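Local coordinates for nucleoporin NUP82 (Saccharomyces cerevisiae, PDB 3PBP), which serves as a structural component of the nuclear pore complex, its N-terminal domain interacting with NUP116, at residues L223-Y234 with V249-H260. The protein carries 1 engineered substitution. Numbering follows the deposited sequence.
Sequences LNLILNKSLVMY and VIKQLQFVSKLH
Leu-253 reaches between Leu-231 and Tyr-234, its two methyls dividing the work. CD2 lies over one face of the Tyr-234 ring, 3.9 Å from the ring centroid in a CH-pi contact, while CD1 meets Leu-231 CD2 at 3.8 Å. Ile-250 CG1 comes to the edge of the same ring, near its plane. One turn along, Val-256 CG1 packs against Ile-226 CG2 at 3.8 Å and also touches Leu-227. At the other end, Leu-223 CD2 sits over a face of the His-260 imidazole, and Asn-224 OD1 lies near its edge.

Amid these apolar groups, Gln-252 NE2 donates to Ser-230 OG (3.1 Å), the hydroxyl lying 17° out of the amide plane. With OG anti to its own carbonyl carbon (chi1 -71°), Ser-230 in turn donates to Ile-226 O at 2.7 Å. An alanine here would remove the hydroxyl and probably leave Gln-252 NE2 without this acceptor, its amide held chiefly through OE1, which accepts from Met-335 N.

Segments 223-234 and 249-260 run roughly antiparallel, their axes coming within 9.2 Å at an angle of 151°. With a chain of another protein packed against Leu-231 and Val-232, they form a helical hairpin inserted between strands 215-217 and 269-271 of the beta-propeller domain.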
loop_
_atom_site.group_PDB
_atom_site.type_symbol
_atom_site.label_atom_id
_atom_site.label_comp_id
_atom_site.label_asym_id
_atom_site.label_seq_id
_atom_site.Cartn_x
_atom_site.Cartn_y
_atom_site.Cartn_z
ATOM N N LEU A 223 -15.345 -11.273 12.342
ATOM C CA LEU A 223 -15.647 -12.326 11.379
ATOM C C LEU A 223 -17.074 -12.140 10.835
ATOM O O LEU A 223 -17.326 -12.297 9.635
ATOM C CB LEU A 223 -15.505 -13.708 12.026
ATOM C CG LEU A 223 -16.159 -14.864 11.259
ATOM C CD1 LEU A 223 -15.620 -14.909 9.847
ATOM C CD2 LEU A 223 -15.891 -16.172 11.966
ATOM N N ASN A 224 -18.008 -11.792 11.715
ATOM C CA ASN A 224 -19.373 -11.601 11.278
ATOM C C ASN A 224 -19.553 -10.300 10.527
ATOM O O ASN A 224 -20.437 -10.189 9.685
ATOM C CB ASN A 224 -20.343 -11.681 12.460
ATOM C CG ASN A 224 -20.577 -13.116 12.911
ATOM O OD1 ASN A 224 -20.934 -13.976 12.105
ATOM N ND2 ASN A 224 -20.368 -13.384 14.195
ATOM N N LEU A 225 -18.717 -9.313 10.809
ATOM C CA LEU A 225 -18.851 -8.061 10.098
ATOM C C LEU A 225 -18.533 -8.268 8.611
ATOM O O LEU A 225 -19.307 -7.839 7.753
ATOM C CB LEU A 225 -17.941 -6.976 10.691
ATOM C CG LEU A 225 -18.013 -5.669 9.891
ATOM C CD1 LEU A 225 -19.429 -5.130 9.941
ATOM C CD2 LEU A 225 -17.031 -4.662 10.436
ATOM N N ILE A 226 -17.429 -8.930 8.276
ATOM C CA ILE A 226 -17.151 -9.092 6.851
ATOM C C ILE A 226 -18.051 -10.113 6.171
ATOM O O ILE A 226 -18.172 -10.132 4.943
ATOM C CB ILE A 226 -15.677 -9.443 6.531
ATOM C CG1 ILE A 226 -15.487 -9.309 5.013
ATOM C CG2 ILE A 226 -15.336 -10.844 7.012
ATOM C CD1 ILE A 226 -14.077 -9.113 4.547
ATOM N N LEU A 227 -18.682 -10.970 6.961
ATOM C CA LEU A 227 -19.587 -11.948 6.383
ATOM C C LEU A 227 -20.855 -11.189 5.982
ATOM O O LEU A 227 -21.353 -11.332 4.867
ATOM C CB LEU A 227 -19.913 -13.047 7.394
ATOM C CG LEU A 227 -20.883 -14.110 6.873
ATOM C CD1 LEU A 227 -20.347 -14.717 5.564
ATOM C CD2 LEU A 227 -21.062 -15.171 7.945
ATOM N N ASN A 228 -21.361 -10.361 6.889
ATOM C CA ASN A 228 -22.546 -9.569 6.601
ATOM C C ASN A 228 -22.313 -8.584 5.460
ATOM O O ASN A 228 -23.166 -8.436 4.597
ATOM C CB ASN A 228 -23.012 -8.802 7.839
ATOM C CG ASN A 228 -23.649 -9.705 8.880
ATOM O OD1 ASN A 228 -24.365 -10.639 8.534
ATOM N ND2 ASN A 228 -23.405 -9.419 10.162
ATOM N N LYS A 229 -21.177 -7.887 5.454
ATOM C CA LYS A 229 -20.901 -6.953 4.362
ATOM C C LYS A 229 -20.913 -7.747 3.049
ATOM O O LYS A 229 -21.408 -7.268 2.020
ATOM C CB LYS A 229 -19.537 -6.255 4.550
ATOM C CG LYS A 229 -19.568 -5.034 5.470
ATOM C CD LYS A 229 -18.205 -4.694 6.046
ATOM C CE LYS A 229 -17.206 -4.374 4.980
ATOM N NZ LYS A 229 -15.882 -3.984 5.555
ATOM N N SER A 230 -20.383 -8.969 3.103
ATOM C CA SER A 230 -20.325 -9.829 1.934
ATOM C C SER A 230 -21.721 -10.224 1.461
ATOM O O SER A 230 -21.972 -10.324 0.259
ATOM C CB SER A 230 -19.493 -11.084 2.239
ATOM O OG SER A 230 -18.110 -10.779 2.361
ATOM N N LEU A 231 -22.627 -10.452 2.408
ATOM C CA LEU A 231 -23.998 -10.823 2.070
ATOM C C LEU A 231 -24.769 -9.644 1.514
ATOM O O LEU A 231 -25.594 -9.808 0.639
ATOM C CB LEU A 231 -24.735 -11.386 3.293
ATOM C CG LEU A 231 -24.314 -12.809 3.670
ATOM C CD1 LEU A 231 -24.839 -13.166 5.056
ATOM C CD2 LEU A 231 -24.821 -13.780 2.610
ATOM N N VAL A 232 -24.499 -8.450 2.016
ATOM C CA VAL A 232 -25.197 -7.264 1.534
ATOM C C VAL A 232 -24.857 -6.981 0.080
ATOM O O VAL A 232 -25.690 -6.516 -0.678
ATOM C CB VAL A 232 -24.853 -6.021 2.381
ATOM C CG1 VAL A 232 -25.499 -4.798 1.788
ATOM C CG2 VAL A 232 -25.334 -6.215 3.801
HETATM N N MSE A 233 -23.630 -7.276 -0.317
HETATM C CA MSE A 233 -23.210 -7.034 -1.689
HETATM C C MSE A 233 -23.700 -8.103 -2.633
HETATM O O MSE A 233 -23.949 -7.838 -3.805
HETATM C CB MSE A 233 -21.705 -6.986 -1.772
HETATM C CG MSE A 233 -21.113 -5.903 -0.944
HETATM SE SE MSE A 233 -19.302 -5.717 -1.486
HETATM C CE MSE A 233 -19.515 -4.205 -2.705
ATOM N N TYR A 234 -23.804 -9.324 -2.124
ATOM C CA TYR A 234 -24.274 -10.435 -2.921
ATOM C C TYR A 234 -25.720 -10.175 -3.312
ATOM O O TYR A 234 -26.131 -10.474 -4.422
ATOM C CB TYR A 234 -24.191 -11.729 -2.131
ATOM C CG TYR A 234 -24.668 -12.892 -2.943
ATOM C CD1 TYR A 234 -23.953 -13.317 -4.056
ATOM C CD2 TYR A 234 -25.867 -13.543 -2.634
ATOM C CE1 TYR A 234 -24.416 -14.363 -4.846
ATOM C CE2 TYR A 234 -26.339 -14.592 -3.420
ATOM C CZ TYR A 234 -25.607 -14.995 -4.524
ATOM O OH TYR A 234 -26.057 -16.026 -5.308
ATOM N N VAL A 249 -17.548 -10.402 -6.390
ATOM C CA VAL A 249 -18.496 -10.395 -5.287
ATOM C C VAL A 249 -18.869 -11.819 -4.903
ATOM O O VAL A 249 -18.959 -12.145 -3.716
ATOM C CB VAL A 249 -19.773 -9.611 -5.658
ATOM C CG1 VAL A 249 -20.794 -9.715 -4.554
ATOM C CG2 VAL A 249 -19.423 -8.174 -5.914
ATOM N N ILE A 250 -19.085 -12.668 -5.904
ATOM C CA ILE A 250 -19.435 -14.054 -5.625
ATOM C C ILE A 250 -18.232 -14.764 -5.031
ATOM O O ILE A 250 -18.371 -15.579 -4.120
ATOM C CB ILE A 250 -19.906 -14.780 -6.891
ATOM C CG1 ILE A 250 -21.311 -14.280 -7.252
ATOM C CG2 ILE A 250 -19.890 -16.294 -6.669
ATOM C CD1 ILE A 250 -21.810 -14.784 -8.577
ATOM N N LYS A 251 -17.047 -14.444 -5.538
ATOM C CA LYS A 251 -15.835 -15.044 -5.008
ATOM C C LYS A 251 -15.641 -14.619 -3.564
ATOM O O LYS A 251 -15.259 -15.422 -2.711
ATOM C CB LYS A 251 -14.622 -14.600 -5.804
ATOM C CG LYS A 251 -14.355 -15.409 -7.024
ATOM C CD LYS A 251 -12.983 -15.085 -7.527
ATOM C CE LYS A 251 -12.315 -16.331 -8.025
ATOM N NZ LYS A 251 -10.838 -16.221 -7.899
ATOM N N GLN A 252 -15.892 -13.340 -3.299
ATOM C CA GLN A 252 -15.734 -12.813 -1.955
ATOM C C GLN A 252 -16.634 -13.573 -0.996
ATOM O O GLN A 252 -16.197 -14.030 0.055
ATOM C CB GLN A 252 -16.077 -11.319 -1.899
ATOM C CG GLN A 252 -15.835 -10.731 -0.513
ATOM C CD GLN A 252 -16.010 -9.233 -0.451
ATOM O OE1 GLN A 252 -15.646 -8.505 -1.379
ATOM N NE2 GLN A 252 -16.544 -8.756 0.659
ATOM N N LEU A 253 -17.895 -13.722 -1.366
ATOM C CA LEU A 253 -18.821 -14.428 -0.508
ATOM C C LEU A 253 -18.430 -15.884 -0.303
ATOM O O LEU A 253 -18.626 -16.427 0.777
ATOM C CB LEU A 253 -20.235 -14.352 -1.072
ATOM C CG LEU A 253 -21.294 -15.008 -0.185
ATOM C CD1 LEU A 253 -21.312 -14.376 1.212
ATOM C CD2 LEU A 253 -22.641 -14.845 -0.868
ATOM N N GLN A 254 -17.881 -16.520 -1.337
ATOM C CA GLN A 254 -17.471 -17.915 -1.215
ATOM C C GLN A 254 -16.298 -17.996 -0.263
ATOM O O GLN A 254 -16.254 -18.863 0.609
ATOM C CB GLN A 254 -17.055 -18.491 -2.566
ATOM C CG GLN A 254 -18.159 -18.501 -3.587
ATOM C CD GLN A 254 -17.680 -18.902 -4.979
ATOM O OE1 GLN A 254 -16.492 -18.768 -5.310
ATOM N NE2 GLN A 254 -18.611 -19.375 -5.811
ATOM N N PHE A 255 -15.350 -17.083 -0.426
ATOM C CA PHE A 255 -14.165 -17.052 0.415
ATOM C C PHE A 255 -14.502 -16.773 1.881
ATOM O O PHE A 255 -14.100 -17.523 2.775
ATOM C CB PHE A 255 -13.190 -15.990 -0.114
ATOM C CG PHE A 255 -12.016 -15.741 0.786
ATOM C CD1 PHE A 255 -11.066 -16.728 1.006
ATOM C CD2 PHE A 255 -11.867 -14.522 1.428
ATOM C CE1 PHE A 255 -9.980 -16.505 1.858
ATOM C CE2 PHE A 255 -10.779 -14.288 2.286
ATOM C CZ PHE A 255 -9.837 -15.284 2.496
ATOM N N VAL A 256 -15.252 -15.705 2.133
ATOM C CA VAL A 256 -15.594 -15.344 3.505
ATOM C C VAL A 256 -16.405 -16.435 4.178
ATOM O O VAL A 256 -16.355 -16.589 5.396
ATOM C CB VAL A 256 -16.364 -14.000 3.572
ATOM C CG1 VAL A 256 -16.724 -13.691 4.999
ATOM C CG2 VAL A 256 -15.498 -12.875 3.025
ATOM N N SER A 257 -17.150 -17.194 3.381
ATOM C CA SER A 257 -17.955 -18.298 3.907
ATOM C C SER A 257 -17.045 -19.445 4.314
ATOM O O SER A 257 -17.282 -20.113 5.324
ATOM C CB SER A 257 -18.942 -18.805 2.859
ATOM O OG SER A 257 -19.923 -17.829 2.585
ATOM N N LYS A 258 -15.998 -19.666 3.525
ATOM C CA LYS A 258 -15.058 -20.726 3.809
ATOM C C LYS A 258 -14.278 -20.348 5.060
ATOM O O LYS A 258 -13.916 -21.211 5.858
ATOM C CB LYS A 258 -14.116 -20.925 2.624
ATOM C CG LYS A 258 -13.513 -22.305 2.567
ATOM C CD LYS A 258 -12.577 -22.454 1.384
ATOM C CE LYS A 258 -12.037 -23.889 1.282
ATOM N NZ LYS A 258 -11.019 -24.071 0.190
ATOM N N LEU A 259 -14.011 -19.058 5.238
ATOM C CA LEU A 259 -13.292 -18.624 6.434
ATOM C C LEU A 259 -14.159 -18.967 7.638
ATOM O O LEU A 259 -13.694 -19.572 8.603
ATOM C CB LEU A 259 -13.037 -17.115 6.409
ATOM C CG LEU A 259 -12.025 -16.569 5.406
ATOM C CD1 LEU A 259 -11.903 -15.071 5.594
ATOM C CD2 LEU A 259 -10.682 -17.231 5.608
ATOM N N HIS A 260 -15.427 -18.579 7.566
ATOM C CA HIS A 260 -16.367 -18.841 8.636
ATOM C C HIS A 260 -16.444 -20.330 8.980
ATOM O O HIS A 260 -16.733 -20.696 10.117
ATOM C CB HIS A 260 -17.750 -18.346 8.241
ATOM C CG HIS A 260 -18.719 -18.318 9.377
ATOM N ND1 HIS A 260 -19.260 -17.146 9.862
ATOM C CD2 HIS A 260 -19.211 -19.312 10.155
ATOM C CE1 HIS A 260 -20.041 -17.419 10.893
ATOM N NE2 HIS A 260 -20.027 -18.726 11.093
#